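Local coordinates for tubulin-like protein CetZ1 (Haloferax volcanii, PDB 4B46), which binds GTP as a tubulin/FtsZ-like protein with GTPase activity and controls archaeal cell shape, being essential for the rod-shaped cells needed for efficient swimming, at residues L3-A11 / T111-L119; V158-V166 / T222-T230. All blocks are in the same frame, centred on the assembly; numbering follows the deposited sequence.

Interaction 1. Residues L3-A11 / T111-L119; sequences LAMIGFGQA and TGSGGAPVL. With GDP (guanosine-5'-diphosphate), chain B.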
ATOM      1  N   LEU A   3       3.504  -4.576  11.117  1.00 17.78           N
ATOM      2  CA  LEU A   3       4.103  -3.499  10.334  1.00 14.50           C
ATOM      3  C   LEU A   3       4.405  -2.257  11.155  1.00 20.45           C
ATOM      4  O   LEU A   3       3.670  -1.918  12.080  1.00 19.78           O
ATOM      5  CB  LEU A   3       3.186  -3.096   9.169  1.00 20.35           C
ATOM      6  CG  LEU A   3       2.864  -4.162   8.117  1.00 20.68           C
ATOM      7  CD1 LEU A   3       1.878  -3.623   7.089  1.00 16.38           C
ATOM      8  CD2 LEU A   3       4.141  -4.623   7.444  1.00 17.25           C
ATOM      9  N   ALA A   4       5.495  -1.585  10.800  1.00 18.91           N
ATOM     10  CA  ALA A   4       5.706  -0.193  11.179  1.00 15.81           C
ATOM     11  C   ALA A   4       5.262   0.687  10.010  1.00 17.26           C
ATOM     12  O   ALA A   4       5.924   0.743   8.975  1.00 18.36           O
ATOM     13  CB  ALA A   4       7.165   0.046  11.511  1.00 19.75           C
ATOM     14  N   MET A   5       4.130   1.365  10.164  1.00 16.45           N
ATOM     15  CA  MET A   5       3.609   2.210   9.103  1.00 19.73           C
ATOM     16  C   MET A   5       3.998   3.671   9.279  1.00 20.09           C
ATOM     17  O   MET A   5       3.785   4.249  10.346  1.00 18.88           O
ATOM     18  CB  MET A   5       2.090   2.137   9.063  1.00 16.75           C
ATOM     19  CG  MET A   5       1.543   0.790   8.712  1.00 26.16           C
ATOM     20  SD  MET A   5      -0.097   0.989   7.976  1.00 26.95           S
ATOM     21  CE  MET A   5      -0.435  -0.744   7.660  1.00 23.79           C
ATOM     22  N   ILE A   6       4.549   4.262   8.220  1.00 15.55           N
ATOM     23  CA  ILE A   6       4.835   5.695   8.207  1.00 17.29           C
ATOM     24  C   ILE A   6       4.111   6.361   7.049  1.00 15.25           C
ATOM     25  O   ILE A   6       4.379   6.058   5.886  1.00 16.00           O
ATOM     26  CB  ILE A   6       6.347   6.007   8.094  1.00 18.64           C
ATOM     27  CG1 ILE A   6       7.134   5.287   9.199  1.00 22.47           C
ATOM     28  CG2 ILE A   6       6.586   7.525   8.166  1.00 16.98           C
ATOM     29  CD1 ILE A   6       7.875   4.078   8.722  1.00 26.51           C
ATOM     30  N   GLY A   7       3.180   7.251   7.376  1.00 16.87           N
ATOM     31  CA  GLY A   7       2.486   8.040   6.369  1.00 15.57           C
ATOM     32  C   GLY A   7       3.271   9.309   6.096  1.00 24.66           C
ATOM     33  O   GLY A   7       3.715   9.986   7.032  1.00 22.76           O
ATOM     34  N   PHE A   8       3.453   9.625   4.817  1.00 20.97           N
ATOM     35  CA  PHE A   8       4.238  10.793   4.417  1.00 18.92           C
ATOM     36  C   PHE A   8       3.367  11.713   3.568  1.00 17.07           C
ATOM     37  O   PHE A   8       2.816  11.283   2.553  1.00 18.81           O
ATOM     38  CB  PHE A   8       5.482  10.364   3.626  1.00 16.74           C
ATOM     39  CG  PHE A   8       6.744  11.092   4.031  1.00 20.52           C
ATOM     40  CD1 PHE A   8       6.883  12.450   3.796  1.00 20.53           C
ATOM     41  CD2 PHE A   8       7.783  10.419   4.643  1.00 17.74           C
ATOM     42  CE1 PHE A   8       8.044  13.124   4.163  1.00 22.39           C
ATOM     43  CE2 PHE A   8       8.946  11.087   5.020  1.00 20.42           C
ATOM     44  CZ  PHE A   8       9.073  12.444   4.778  1.00 19.02           C
ATOM     45  N   GLY A   9       3.235  12.976   3.980  1.00 15.52           N
ATOM     46  CA  GLY A   9       2.341  13.890   3.286  1.00 16.98           C
ATOM     47  C   GLY A   9       0.908  13.701   3.762  1.00 15.70           C
ATOM     48  O   GLY A   9       0.625  12.832   4.591  1.00 15.31           O
ATOM     49  N   GLN A  10      -0.009  14.497   3.225  1.00 14.14           N
ATOM     50  CA  GLN A  10      -1.380  14.486   3.716  1.00 19.35           C
ATOM     51  C   GLN A  10      -2.135  13.180   3.427  1.00 17.18           C
ATOM     52  O   GLN A  10      -2.816  12.646   4.305  1.00 17.45           O
ATOM     53  CB  GLN A  10      -2.159  15.698   3.179  1.00 15.35           C
ATOM     54  CG  GLN A  10      -3.571  15.762   3.721  1.00 25.23           C
ATOM     55  CD  GLN A  10      -4.395  16.860   3.096  1.00 38.75           C
ATOM     56  OE1 GLN A  10      -4.025  17.427   2.073  1.00 48.99           O
ATOM     57  NE2 GLN A  10      -5.524  17.165   3.711  1.00 39.31           N
ATOM     58  N   ALA A  11      -2.019  12.678   2.204  1.00 17.03           N
ATOM     59  CA  ALA A  11      -2.666  11.419   1.813  1.00 19.51           C
ATOM     60  C   ALA A  11      -2.132  10.224   2.608  1.00 18.28           C
ATOM     61  O   ALA A  11      -2.902   9.442   3.163  1.00 14.87           O
ATOM     62  CB  ALA A  11      -2.483  11.169   0.321  1.00 17.91           C
ATOM     63  N   THR A 111       5.225  16.869  -0.486  1.00 13.99           N
ATOM     64  CA  THR A 111       5.845  16.386   0.739  1.00 13.92           C
ATOM     65  C   THR A 111       6.082  14.879   0.675  1.00 15.56           C
ATOM     66  O   THR A 111       7.217  14.411   0.822  1.00 16.35           O
ATOM     67  CB  THR A 111       4.986  16.757   1.959  1.00 17.05           C
ATOM     68  OG1 THR A 111       4.984  18.177   2.103  1.00 18.47           O
ATOM     69  CG2 THR A 111       5.544  16.155   3.236  1.00 15.89           C
ATOM     70  N   GLY A 112       5.013  14.131   0.430  1.00 18.43           N
ATOM     71  CA  GLY A 112       5.106  12.683   0.329  1.00 16.56           C
ATOM     72  C   GLY A 112       5.865  12.259  -0.914  1.00 13.90           C
ATOM     73  O   GLY A 112       6.724  11.392  -0.863  1.00 14.43           O
ATOM     74  N   SER A 113       5.537  12.892  -2.034  1.00 12.28           N
ATOM     75  CA  SER A 113       6.161  12.595  -3.316  1.00 13.53           C
ATOM     76  C   SER A 113       7.691  12.666  -3.240  1.00 19.50           C
ATOM     77  O   SER A 113       8.394  11.762  -3.704  1.00 20.57           O
ATOM     78  CB  SER A 113       5.627  13.582  -4.361  1.00 15.70           C
ATOM     79  OG  SER A 113       6.263  13.420  -5.612  1.00 23.25           O
ATOM     80  N   GLY A 114       8.209  13.747  -2.662  1.00 17.43           N
ATOM     81  CA  GLY A 114       9.648  13.900  -2.530  1.00 17.27           C
ATOM     82  C   GLY A 114      10.253  13.196  -1.323  1.00 15.99           C
ATOM     83  O   GLY A 114      11.380  12.704  -1.392  1.00 17.50           O
ATOM     84  N   GLY A 115       9.515  13.149  -0.218  1.00 15.09           N
ATOM     85  CA  GLY A 115      10.059  12.637   1.034  1.00 14.33           C
ATOM     86  C   GLY A 115       9.981  11.133   1.253  1.00 20.53           C
ATOM     87  O   GLY A 115      10.854  10.559   1.914  1.00 17.15           O
ATOM     88  N   ALA A 116       8.945  10.489   0.716  1.00 16.87           N
ATOM     89  CA  ALA A 116       8.817   9.039   0.889  1.00 13.47           C
ATOM     90  C   ALA A 116      10.032   8.246   0.389  1.00 13.80           C
ATOM     91  O   ALA A 116      10.519   7.381   1.107  1.00 15.73           O
ATOM     92  CB  ALA A 116       7.505   8.504   0.292  1.00 11.44           C
ATOM     93  N   PRO A 117      10.544   8.546  -0.825  1.00 17.71           N
ATOM     94  CA  PRO A 117      11.727   7.791  -1.259  1.00 17.09           C
ATOM     95  C   PRO A 117      12.963   8.073  -0.408  1.00 17.94           C
ATOM     96  O   PRO A 117      13.814   7.191  -0.252  1.00 16.05           O
ATOM     97  CB  PRO A 117      11.971   8.301  -2.682  1.00 18.46           C
ATOM     98  CG  PRO A 117      10.669   8.858  -3.112  1.00 17.60           C
ATOM     99  CD  PRO A 117      10.078   9.460  -1.884  1.00 16.29           C
ATOM    100  N   VAL A 118      13.070   9.295   0.107  1.00 16.21           N
ATOM    101  CA  VAL A 118      14.179   9.666   0.971  1.00 19.98           C
ATOM    102  C   VAL A 118      14.102   8.852   2.253  1.00 14.30           C
ATOM    103  O   VAL A 118      15.105   8.308   2.718  1.00 17.04           O
ATOM    104  CB  VAL A 118      14.178  11.189   1.279  1.00 14.72           C
ATOM    105  CG1 VAL A 118      15.147  11.528   2.431  1.00 20.26           C
ATOM    106  CG2 VAL A 118      14.529  11.970   0.033  1.00 15.03           C
ATOM    107  N   LEU A 119      12.904   8.740   2.810  1.00 17.89           N
ATOM    108  CA  LEU A 119      12.735   7.946   4.021  1.00 19.96           C
ATOM    109  C   LEU A 119      13.030   6.469   3.766  1.00 16.78           C
ATOM    110  O   LEU A 119      13.707   5.824   4.582  1.00 16.46           O
ATOM    111  CB  LEU A 119      11.328   8.097   4.607  1.00 18.19           C
ATOM    112  CG  LEU A 119      11.058   7.215   5.839  1.00 17.14           C
ATOM    113  CD1 LEU A 119      12.045   7.483   6.985  1.00 14.46           C
ATOM    114  CD2 LEU A 119       9.615   7.365   6.314  1.00 17.52           C
TER
HETATM  115  PB  GDP B1368       1.565  16.185  -0.004  1.00 19.24           P
HETATM  116  O1B GDP B1368       2.315  17.383  -0.511  1.00 17.26           O
HETATM  117  O2B GDP B1368       1.084  16.364   1.418  1.00 17.24           O
HETATM  118  O3B GDP B1368       2.462  14.981  -0.137  1.00 16.32           O
HETATM  119  O3A GDP B1368       0.312  16.066  -0.991  1.00 18.80           O
HETATM  120  PA  GDP B1368      -1.025  15.253  -0.660  1.00 18.22           P
HETATM  121  O1A GDP B1368      -0.746  14.015   0.123  1.00 17.92           O
HETATM  122  O2A GDP B1368      -2.020  16.161   0.008  1.00 15.31           O
HETATM  123  O5' GDP B1368      -1.535  14.916  -2.154  1.00 17.34           O
HETATM  124  C5' GDP B1368      -0.693  14.098  -2.970  1.00 15.23           C
HETATM  125  C4' GDP B1368      -1.555  13.231  -3.869  1.00 16.55           C
HETATM  126  O4' GDP B1368      -2.248  12.270  -3.091  1.00 16.17           O
HETATM  127  C3' GDP B1368      -2.671  14.020  -4.525  1.00 15.26           C
HETATM  128  O3' GDP B1368      -2.179  14.536  -5.754  1.00 23.00           O
HETATM  129  C2' GDP B1368      -3.786  13.004  -4.723  1.00 18.14           C
HETATM  130  O2' GDP B1368      -3.545  12.216  -5.891  1.00 16.77           O
HETATM  131  C1' GDP B1368      -3.578  12.030  -3.603  1.00 19.09           C
HETATM  132  N9  GDP B1368      -4.406  12.201  -2.402  1.00 15.59           N
HETATM  133  C8  GDP B1368      -4.527  13.304  -1.635  1.00 19.04           C
HETATM  134  N7  GDP B1368      -5.313  13.044  -0.556  1.00 22.24           N
HETATM  135  C5  GDP B1368      -5.669  11.737  -0.621  1.00 22.37           C
HETATM  136  C6  GDP B1368      -6.463  10.793   0.195  1.00 20.25           C
HETATM  137  O6  GDP B1368      -7.029  11.157   1.259  1.00 18.50           O
HETATM  138  N1  GDP B1368      -6.566   9.535  -0.250  1.00 18.24           N
HETATM  139  C2  GDP B1368      -5.986   9.099  -1.383  1.00 18.79           C
HETATM  140  N2  GDP B1368      -6.162   7.809  -1.753  1.00 19.67           N
HETATM  141  N3  GDP B1368      -5.237   9.900  -2.174  1.00 20.38           N
HETATM  142  C4  GDP B1368      -5.053  11.194  -1.837  1.00 20.12           C

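Interaction 2. Residues V158-V166 / T222-T230; sequences VREVDNLLV and TLAGGGVST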
ATOM      1  N   VAL A 158      10.427   3.427  -6.397  1.00 16.41           N
ATOM      2  CA  VAL A 158      10.470   2.007  -6.737  1.00 16.01           C
ATOM      3  C   VAL A 158      11.883   1.463  -6.551  1.00 18.65           C
ATOM      4  O   VAL A 158      12.074   0.295  -6.218  1.00 20.06           O
ATOM      5  CB  VAL A 158       9.927   1.733  -8.172  1.00 15.57           C
ATOM      6  CG1 VAL A 158      10.925   2.178  -9.225  1.00 14.70           C
ATOM      7  CG2 VAL A 158       9.581   0.253  -8.352  1.00 20.55           C
ATOM      8  N   ARG A 159      12.873   2.330  -6.728  1.00 15.68           N
ATOM      9  CA  ARG A 159      14.265   1.932  -6.598  1.00 19.82           C
ATOM     10  C   ARG A 159      14.747   1.882  -5.149  1.00 22.71           C
ATOM     11  O   ARG A 159      15.775   1.272  -4.860  1.00 21.10           O
ATOM     12  CB  ARG A 159      15.161   2.857  -7.429  1.00 25.14           C
ATOM     13  CG  ARG A 159      15.131   2.555  -8.924  1.00 34.70           C
ATOM     14  CD  ARG A 159      15.602   3.747  -9.744  1.00 46.23           C
ATOM     15  NE  ARG A 159      15.619   3.481 -11.184  1.00 55.02           N
ATOM     16  CZ  ARG A 159      14.541   3.467 -11.969  1.00 50.61           C
ATOM     17  NH1 ARG A 159      13.336   3.686 -11.462  1.00 40.68           N
ATOM     18  NH2 ARG A 159      14.670   3.223 -13.268  1.00 54.52           N
ATOM     19  N   GLU A 160      14.010   2.512  -4.236  1.00 20.59           N
ATOM     20  CA  GLU A 160      14.472   2.620  -2.842  1.00 21.73           C
ATOM     21  C   GLU A 160      13.774   1.686  -1.867  1.00 24.96           C
ATOM     22  O   GLU A 160      14.160   1.610  -0.708  1.00 22.99           O
ATOM     23  CB  GLU A 160      14.319   4.056  -2.323  1.00 19.09           C
ATOM     24  CG  GLU A 160      15.070   5.115  -3.133  1.00 22.53           C
ATOM     25  CD  GLU A 160      16.572   4.892  -3.190  1.00 24.09           C
ATOM     26  OE1 GLU A 160      17.116   4.113  -2.379  1.00 25.43           O
ATOM     27  OE2 GLU A 160      17.213   5.511  -4.056  1.00 34.35           O
ATOM     28  N   VAL A 161      12.731   1.001  -2.321  1.00 17.26           N
ATOM     29  CA  VAL A 161      12.046   0.027  -1.475  1.00 19.28           C
ATOM     30  C   VAL A 161      12.325  -1.406  -1.929  1.00 18.74           C
ATOM     31  O   VAL A 161      12.744  -1.639  -3.063  1.00 19.71           O
ATOM     32  CB  VAL A 161      10.530   0.247  -1.482  1.00 17.46           C
ATOM     33  CG1 VAL A 161      10.183   1.560  -0.781  1.00 18.09           C
ATOM     34  CG2 VAL A 161       9.986   0.233  -2.917  1.00 13.42           C
ATOM     35  N   ASP A 162      12.070  -2.371  -1.057  1.00 13.83           N
ATOM     36  CA  ASP A 162      12.172  -3.777  -1.469  1.00 19.43           C
ATOM     37  C   ASP A 162      11.060  -4.170  -2.447  1.00 17.20           C
ATOM     38  O   ASP A 162      11.226  -5.077  -3.256  1.00 17.81           O
ATOM     39  CB  ASP A 162      12.193  -4.690  -0.250  1.00 18.08           C
ATOM     40  CG  ASP A 162      13.397  -4.417   0.638  1.00 22.82           C
ATOM     41  OD1 ASP A 162      14.528  -4.506   0.126  1.00 28.68           O
ATOM     42  OD2 ASP A 162      13.212  -4.065   1.818  1.00 22.58           O
ATOM     43  N   ASN A 163       9.940  -3.458  -2.377  1.00 15.32           N
ATOM     44  CA  ASN A 163       8.817  -3.677  -3.279  1.00 14.79           C
ATOM     45  C   ASN A 163       7.874  -2.494  -3.152  1.00 17.20           C
ATOM     46  O   ASN A 163       7.653  -1.974  -2.060  1.00 15.19           O
ATOM     47  CB  ASN A 163       8.070  -4.980  -2.941  1.00 11.13           C
ATOM     48  CG  ASN A 163       7.165  -5.454  -4.082  1.00 15.47           C
ATOM     49  OD1 ASN A 163       6.170  -4.796  -4.435  1.00 13.36           O
ATOM     50  ND2 ASN A 163       7.508  -6.606  -4.660  1.00 15.43           N
ATOM     51  N   LEU A 164       7.330  -2.055  -4.274  1.00 12.83           N
ATOM     52  CA  LEU A 164       6.409  -0.937  -4.243  1.00 13.76           C
ATOM     53  C   LEU A 164       5.004  -1.417  -4.574  1.00 12.60           C
ATOM     54  O   LEU A 164       4.713  -1.756  -5.712  1.00 12.08           O
ATOM     55  CB  LEU A 164       6.855   0.160  -5.215  1.00 13.69           C
ATOM     56  CG  LEU A 164       5.896   1.350  -5.267  1.00 16.30           C
ATOM     57  CD1 LEU A 164       5.807   2.020  -3.890  1.00 15.50           C
ATOM     58  CD2 LEU A 164       6.332   2.340  -6.343  1.00 10.59           C
ATOM     59  N   LEU A 165       4.158  -1.488  -3.553  1.00 11.87           N
ATOM     60  CA  LEU A 165       2.748  -1.782  -3.729  1.00 12.14           C
ATOM     61  C   LEU A 165       2.100  -0.502  -4.234  1.00 16.31           C
ATOM     62  O   LEU A 165       2.365   0.576  -3.701  1.00 15.60           O
ATOM     63  CB  LEU A 165       2.092  -2.164  -2.393  1.00 11.56           C
ATOM     64  CG  LEU A 165       2.493  -3.382  -1.524  1.00 19.91           C
ATOM     65  CD1 LEU A 165       1.976  -4.683  -2.099  1.00 28.03           C
ATOM     66  CD2 LEU A 165       3.980  -3.500  -1.249  1.00 28.07           C
ATOM     67  N   VAL A 166       1.243  -0.616  -5.242  1.00 12.83           N
ATOM     68  CA  VAL A 166       0.659   0.575  -5.867  1.00 13.71           C
ATOM     69  C   VAL A 166      -0.869   0.559  -5.808  1.00 17.84           C
ATOM     70  O   VAL A 166      -1.510  -0.473  -6.044  1.00 15.85           O
ATOM     71  CB  VAL A 166       1.136   0.725  -7.332  1.00 12.26           C
ATOM     72  CG1 VAL A 166       0.468   1.935  -8.036  1.00 11.12           C
ATOM     73  CG2 VAL A 166       2.652   0.832  -7.389  1.00 13.15           C
ATOM     74  N   THR A 222       6.849 -13.518  -1.322  1.00 16.04           N
ATOM     75  CA  THR A 222       6.121 -13.107  -2.521  1.00 16.64           C
ATOM     76  C   THR A 222       6.634 -11.766  -3.055  1.00 23.32           C
ATOM     77  O   THR A 222       6.710 -11.557  -4.272  1.00 17.50           O
ATOM     78  CB  THR A 222       4.598 -13.048  -2.263  1.00 18.96           C
ATOM     79  OG1 THR A 222       4.136 -14.342  -1.869  1.00 15.59           O
ATOM     80  CG2 THR A 222       3.832 -12.629  -3.540  1.00 15.19           C
ATOM     81  N   LEU A 223       7.005 -10.868  -2.143  1.00 15.23           N
ATOM     82  CA  LEU A 223       7.432  -9.527  -2.527  1.00 16.96           C
ATOM     83  C   LEU A 223       8.921  -9.446  -2.839  1.00 16.68           C
ATOM     84  O   LEU A 223       9.388  -8.434  -3.339  1.00 19.41           O
ATOM     85  CB  LEU A 223       7.110  -8.530  -1.411  1.00 15.22           C
ATOM     86  CG  LEU A 223       5.636  -8.357  -1.053  1.00 17.49           C
ATOM     87  CD1 LEU A 223       5.466  -7.574   0.232  1.00 16.75           C
ATOM     88  CD2 LEU A 223       4.887  -7.681  -2.202  1.00 14.11           C
ATOM     89  N   ALA A 224       9.666 -10.511  -2.549  1.00 19.67           N
ATOM     90  CA  ALA A 224      11.126 -10.427  -2.510  1.00 19.68           C
ATOM     91  C   ALA A 224      11.788 -10.106  -3.845  1.00 26.95           C
ATOM     92  O   ALA A 224      12.893  -9.561  -3.875  1.00 24.67           O
ATOM     93  CB  ALA A 224      11.729 -11.710  -1.904  1.00 17.11           C
ATOM     94  N   GLY A 225      11.128 -10.448  -4.948  1.00 22.93           N
ATOM     95  CA  GLY A 225      11.683 -10.172  -6.266  1.00 24.42           C
ATOM     96  C   GLY A 225      11.718  -8.692  -6.637  1.00 25.32           C
ATOM     97  O   GLY A 225      12.352  -8.305  -7.614  1.00 22.52           O
ATOM     98  N   GLY A 226      11.026  -7.862  -5.864  1.00 22.33           N
ATOM     99  CA  GLY A 226      11.066  -6.421  -6.061  1.00 20.93           C
ATOM    100  C   GLY A 226      10.169  -5.913  -7.178  1.00 20.15           C
ATOM    101  O   GLY A 226       9.376  -6.662  -7.753  1.00 22.58           O
ATOM    102  N   GLY A 227      10.291  -4.628  -7.487  1.00 18.35           N
ATOM    103  CA  GLY A 227       9.489  -4.027  -8.534  1.00 17.45           C
ATOM    104  C   GLY A 227       8.157  -3.543  -8.006  1.00 17.71           C
ATOM    105  O   GLY A 227       8.068  -3.070  -6.881  1.00 17.42           O
ATOM    106  N   VAL A 228       7.116  -3.689  -8.820  1.00 18.14           N
ATOM    107  CA  VAL A 228       5.795  -3.155  -8.516  1.00 11.58           C
ATOM    108  C   VAL A 228       4.814  -4.280  -8.208  1.00 11.28           C
ATOM    109  O   VAL A 228       4.824  -5.311  -8.880  1.00 17.18           O
ATOM    110  CB  VAL A 228       5.271  -2.350  -9.730  1.00 19.38           C
ATOM    111  CG1 VAL A 228       3.831  -1.933  -9.525  1.00 18.79           C
ATOM    112  CG2 VAL A 228       6.151  -1.133  -9.980  1.00 24.92           C
ATOM    113  N   SER A 229       3.963  -4.087  -7.202  1.00 16.17           N
ATOM    114  CA  SER A 229       2.904  -5.052  -6.915  1.00 17.42           C
ATOM    115  C   SER A 229       1.514  -4.448  -7.011  1.00 14.86           C
ATOM    116  O   SER A 229       1.331  -3.248  -6.831  1.00 15.47           O
ATOM    117  CB  SER A 229       3.082  -5.690  -5.540  1.00 13.80           C
ATOM    118  OG  SER A 229       4.313  -6.372  -5.476  1.00 14.77           O
ATOM    119  N   THR A 230       0.537  -5.303  -7.281  1.00 15.21           N
ATOM    120  CA  THR A 230      -0.858  -4.889  -7.388  1.00 15.31           C
ATOM    121  C   THR A 230      -1.711  -5.887  -6.610  1.00 16.07           C
ATOM    122  O   THR A 230      -1.323  -7.050  -6.435  1.00 13.97           O
ATOM    123  CB  THR A 230      -1.311  -4.796  -8.873  1.00 19.45           C
ATOM    124  OG1 THR A 230      -2.642  -4.250  -8.963  1.00 17.76           O
ATOM    125  CG2 THR A 230      -1.271  -6.172  -9.566  1.00 16.72           C
TER
HETATM  126  O   HOH W   1      11.119  -2.350  -5.671  1.00 27.59           O
HETATM  127  O   HOH W   2      13.515  -6.476  -3.564  1.00 39.18           O

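Interaction 1. Residues L3-A11 / T111-L119
Gly9 and Gly112 bring the two backbones together, their CA atoms 4.2 Å apart, where strand 3-8 turns into the helix that follows it and helix 111-126 begins. Strand and helix run roughly antiparallel, with 143° between their directions and 8.5 Å between their axes at closest approach. Gly112 CA lies 3.5 Å from Phe8 O in a CA-H...O contact, and the glycines let strand end, helix start and phosphate come this close. Phe8 fills the angle between strand and helix. Its ring lies with one face against the helix backbone, where Gly115 CA makes a CH-pi contact 4.1 Å from the ring centroid, 25° off the normal, and Ala116 N also sits above that face. Leu119 CD2 meets the ring edge in plane, 3.9 Å from Phe8 CD2. The same methyl reaches Ile6 CG2 at 3.6 Å; with Ile6 CG2 anti to its backbone N, this branch is the one turned to the helix. At the phosphate end, Thr111 CG2 packs against Gly9 CA, while its hydroxyl is hydrogen-bonded to Ser39 OG. Four main-chain amides close on the GDP: Gln10 N to O2B and Ala11 N to O1A from the first segment, Thr111 N to O1B and Gly112 N to O3B (2.7 Å) from the second, all nearly straight. Thr111 and Gly112 belong to the glycine-rich GGGTGSG signature of the tubulin/FtsZ family, which runs into helix 111-126 and binds the phosphates. Two helix N termini thus face the diphosphate, and their dipoles would probably help offset its negative charge, while Phe8 packs behind them between strand and helix.

Interaction 2. Residues V158-V166 / T222-T230
Val228 is gripped between two valines on one side of the paired strands: its CG1 lies 3.7 Å from Val166 CG2, and its CG2 is 4.0 Å from Val158 CG2, at the end of helix 144-160. On the other side, Leu165 CD1 rests on Ser229 CB (3.8 Å) and approaches Leu223 CD2, the two leucines crossing at about a right angle and both touching Leu345 of strand 339-347. Between these layers strands 163-168 and 228-237 pair in parallel through three backbone hydrogen bonds, Leu164 N to Gly227 O, Ser229 N to Leu164 O and Val166 N to Ser229 O. Beyond the pairing, Asn163 carries the polar edge. Its CG stands anti to the backbone N (chi1 -163°), bringing the amide across Leu223, whose CD2 lies 3.7 Å from Asn163 CG. Asn163 OD1 accepts from Ser229 OG at 2.6 Å, the hydroxyl tilted 26° from the carbonyl plane, and Asn163 ND2 donates within its own amide plane to Leu223 O (2.9 Å), which also takes Gly226 N in the turn. Farther out, one water joins Asp162 O to Ala224 O, and another accepts from Gly227 N. With both its amide ends bonded, the buried asparagine is fixed in rotation and ties the end of helix 216-223 to the strand seam between the GTPase and C-terminal domains.

Overall arrangement
From the N terminus, strand 3-8 passes into the first nucleotide-binding helix, and interaction 1 closes a loop of about 100 residues when helix 111-126 returns to it. The chain then adds strand 131-137 and helix 144-160, in whose last turn interaction 2 opens; that second loop, 55 residues long and mostly helical where ordered, closes as strand 228-237 pairs with strand 163-168. The loops follow in series, neither enclosing nor crossing the other. Their centres lie 16 Å apart, and Pro117 packs on Glu160 between them. Both reach one sheet: interaction 1 sets a helix against strand 3-8, whereas interaction 2 joins the GTPase portion to the C-terminal domain's strands.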